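Local coordinates for uncharacterized protein (PDB 4ECO) that is of unknown function but, as a leucine-rich repeat protein, probably binds other proteins, at residues 473-477 / 478-482. Residues are numbered along the deposited sequence; the frame is centred on the assembly and turned at random.
Sequences PKNSL and KDENE
On the convex side of a leucine-rich repeat solenoid, the loop following strand 461-463 runs into a short beta hairpin, and the side-chain amide of Asn475 joins the two by bonding to Lys478 and Glu480. Lys478 NZ meets Asn475 OD1 at 2.9 Å, almost straight off the end of the carbonyl (C=O...N angle 162°). On the other branch, Asn475 ND2 donates to Glu480 OE1 at 2.9 Å; the acceptor lies in the amide plane, yet the N-H arrives from above the carboxylate, amide and carboxylate planes standing nearly perpendicular (89°). Lys474 adds a salt bridge to the same oxygen, NZ to Glu480 OE1 3.2 Å, its CG anti to the backbone N and a bend at chi3 carrying the ammonium group across to the carboxylate. The hairpin pairs the weakly bonded strand 478-479 with 482-483 through a type I turn from Asp479 to Glu482. Lys478 curls back over this turn, bending at chi4 (74°), and NZ also bonds Glu480 O at 3.0 Å and Asp479 O at 3.2 Å, each from above the carbonyl plane. Asp479 O receives Glu482 N on its opposite face. A methionine in place of Lys478 would probably leave Asn475 OD1 without its ammonium donor and the amide freer to turn. Lys450 bonds Asn475 O and Lys478 O and forms a salt bridge with Asp479, while Asp506 accepts from the backbone N of Ser476 and of Leu477.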
loop_
_atom_site.group_PDB
_atom_site.type_symbol
_atom_site.label_atom_id
_atom_site.label_comp_id
_atom_site.label_asym_id
_atom_site.label_seq_id
_atom_site.Cartn_x
_atom_site.Cartn_y
_atom_site.Cartn_z
ATOM N N PRO A 473 27.354 -16.232 -13.571
ATOM C CA PRO A 473 28.395 -17.264 -13.674
ATOM C C PRO A 473 28.234 -18.450 -12.716
ATOM O O PRO A 473 27.334 -18.496 -11.869
ATOM C CB PRO A 473 29.669 -16.496 -13.345
ATOM C CG PRO A 473 29.223 -15.391 -12.470
ATOM C CD PRO A 473 27.900 -14.982 -13.005
ATOM N N LYS A 474 29.158 -19.410 -12.895
ATOM C CA LYS A 474 29.340 -20.705 -12.255
ATOM C C LYS A 474 28.750 -20.739 -10.836
ATOM O O LYS A 474 27.750 -21.422 -10.670
ATOM C CB LYS A 474 30.843 -21.109 -12.245
ATOM C CG LYS A 474 31.114 -22.516 -11.728
ATOM C CD LYS A 474 32.363 -23.188 -12.319
ATOM C CE LYS A 474 33.627 -22.948 -11.537
ATOM N NZ LYS A 474 34.597 -24.067 -11.701
ATOM N N ASN A 475 29.318 -20.051 -9.837
ATOM C CA ASN A 475 28.743 -20.212 -8.509
ATOM C C ASN A 475 28.013 -18.944 -8.060
ATOM O O ASN A 475 28.568 -18.104 -7.343
ATOM C CB ASN A 475 29.823 -20.622 -7.527
ATOM C CG ASN A 475 30.328 -22.013 -7.771
ATOM O OD1 ASN A 475 29.579 -22.990 -7.714
ATOM N ND2 ASN A 475 31.613 -22.128 -8.036
ATOM N N SER A 476 26.757 -18.812 -8.511
ATOM C CA SER A 476 25.917 -17.669 -8.201
ATOM C C SER A 476 24.749 -18.065 -7.308
ATOM O O SER A 476 24.287 -17.238 -6.526
ATOM C CB SER A 476 25.403 -17.025 -9.481
ATOM O OG SER A 476 26.446 -16.435 -10.244
ATOM N N LEU A 477 24.266 -19.318 -7.422
ATOM C CA LEU A 477 23.143 -19.826 -6.625
ATOM C C LEU A 477 23.591 -20.968 -5.702
ATOM O O LEU A 477 22.786 -21.549 -4.953
ATOM C CB LEU A 477 22.018 -20.295 -7.543
ATOM C CG LEU A 477 21.311 -19.198 -8.291
ATOM C CD1 LEU A 477 20.716 -19.725 -9.564
ATOM C CD2 LEU A 477 20.258 -18.554 -7.424
ATOM N N LYS A 478 24.892 -21.273 -5.761
ATOM C CA LYS A 478 25.511 -22.324 -4.970
ATOM C C LYS A 478 27.012 -22.041 -4.799
ATOM O O LYS A 478 27.544 -21.104 -5.414
ATOM C CB LYS A 478 25.271 -23.703 -5.630
ATOM C CG LYS A 478 25.969 -23.946 -6.979
ATOM C CD LYS A 478 26.173 -25.458 -7.162
ATOM C CE LYS A 478 27.108 -25.866 -8.274
ATOM N NZ LYS A 478 28.553 -25.646 -7.971
ATOM N N ASP A 479 27.667 -22.828 -3.914
ATOM C CA ASP A 479 29.125 -22.884 -3.729
ATOM C C ASP A 479 29.606 -24.076 -4.558
ATOM O O ASP A 479 28.806 -24.967 -4.835
ATOM C CB ASP A 479 29.530 -22.973 -2.237
ATOM C CG ASP A 479 29.410 -21.684 -1.420
ATOM O OD1 ASP A 479 29.270 -20.591 -2.029
ATOM O OD2 ASP A 479 29.496 -21.764 -0.179
ATOM N N GLU A 480 30.869 -24.082 -4.993
ATOM C CA GLU A 480 31.441 -25.107 -5.882
ATOM C C GLU A 480 30.973 -26.540 -5.580
ATOM O O GLU A 480 30.581 -27.232 -6.529
ATOM C CB GLU A 480 32.983 -25.087 -5.871
ATOM C CG GLU A 480 33.614 -25.896 -6.997
ATOM C CD GLU A 480 33.346 -25.425 -8.419
ATOM O OE1 GLU A 480 33.569 -24.223 -8.695
ATOM O OE2 GLU A 480 32.964 -26.264 -9.267
ATOM N N ASN A 481 31.019 -26.995 -4.310
ATOM C CA ASN A 481 30.655 -28.387 -4.055
ATOM C C ASN A 481 29.506 -28.527 -3.033
ATOM O O ASN A 481 29.283 -29.628 -2.505
ATOM C CB ASN A 481 31.896 -29.172 -3.591
ATOM C CG ASN A 481 33.056 -29.114 -4.568
ATOM O OD1 ASN A 481 34.095 -28.489 -4.294
ATOM N ND2 ASN A 481 32.895 -29.734 -5.741
ATOM N N GLU A 482 28.727 -27.459 -2.827
ATOM C CA GLU A 482 27.602 -27.522 -1.899
ATOM C C GLU A 482 26.498 -26.533 -2.303
ATOM O O GLU A 482 26.780 -25.396 -2.698
ATOM C CB GLU A 482 28.063 -27.286 -0.436
ATOM C CG GLU A 482 28.509 -25.883 -0.033
ATOM C CD GLU A 482 29.910 -25.734 0.545
ATOM O OE1 GLU A 482 30.866 -26.328 -0.008
ATOM O OE2 GLU A 482 30.055 -24.959 1.517
#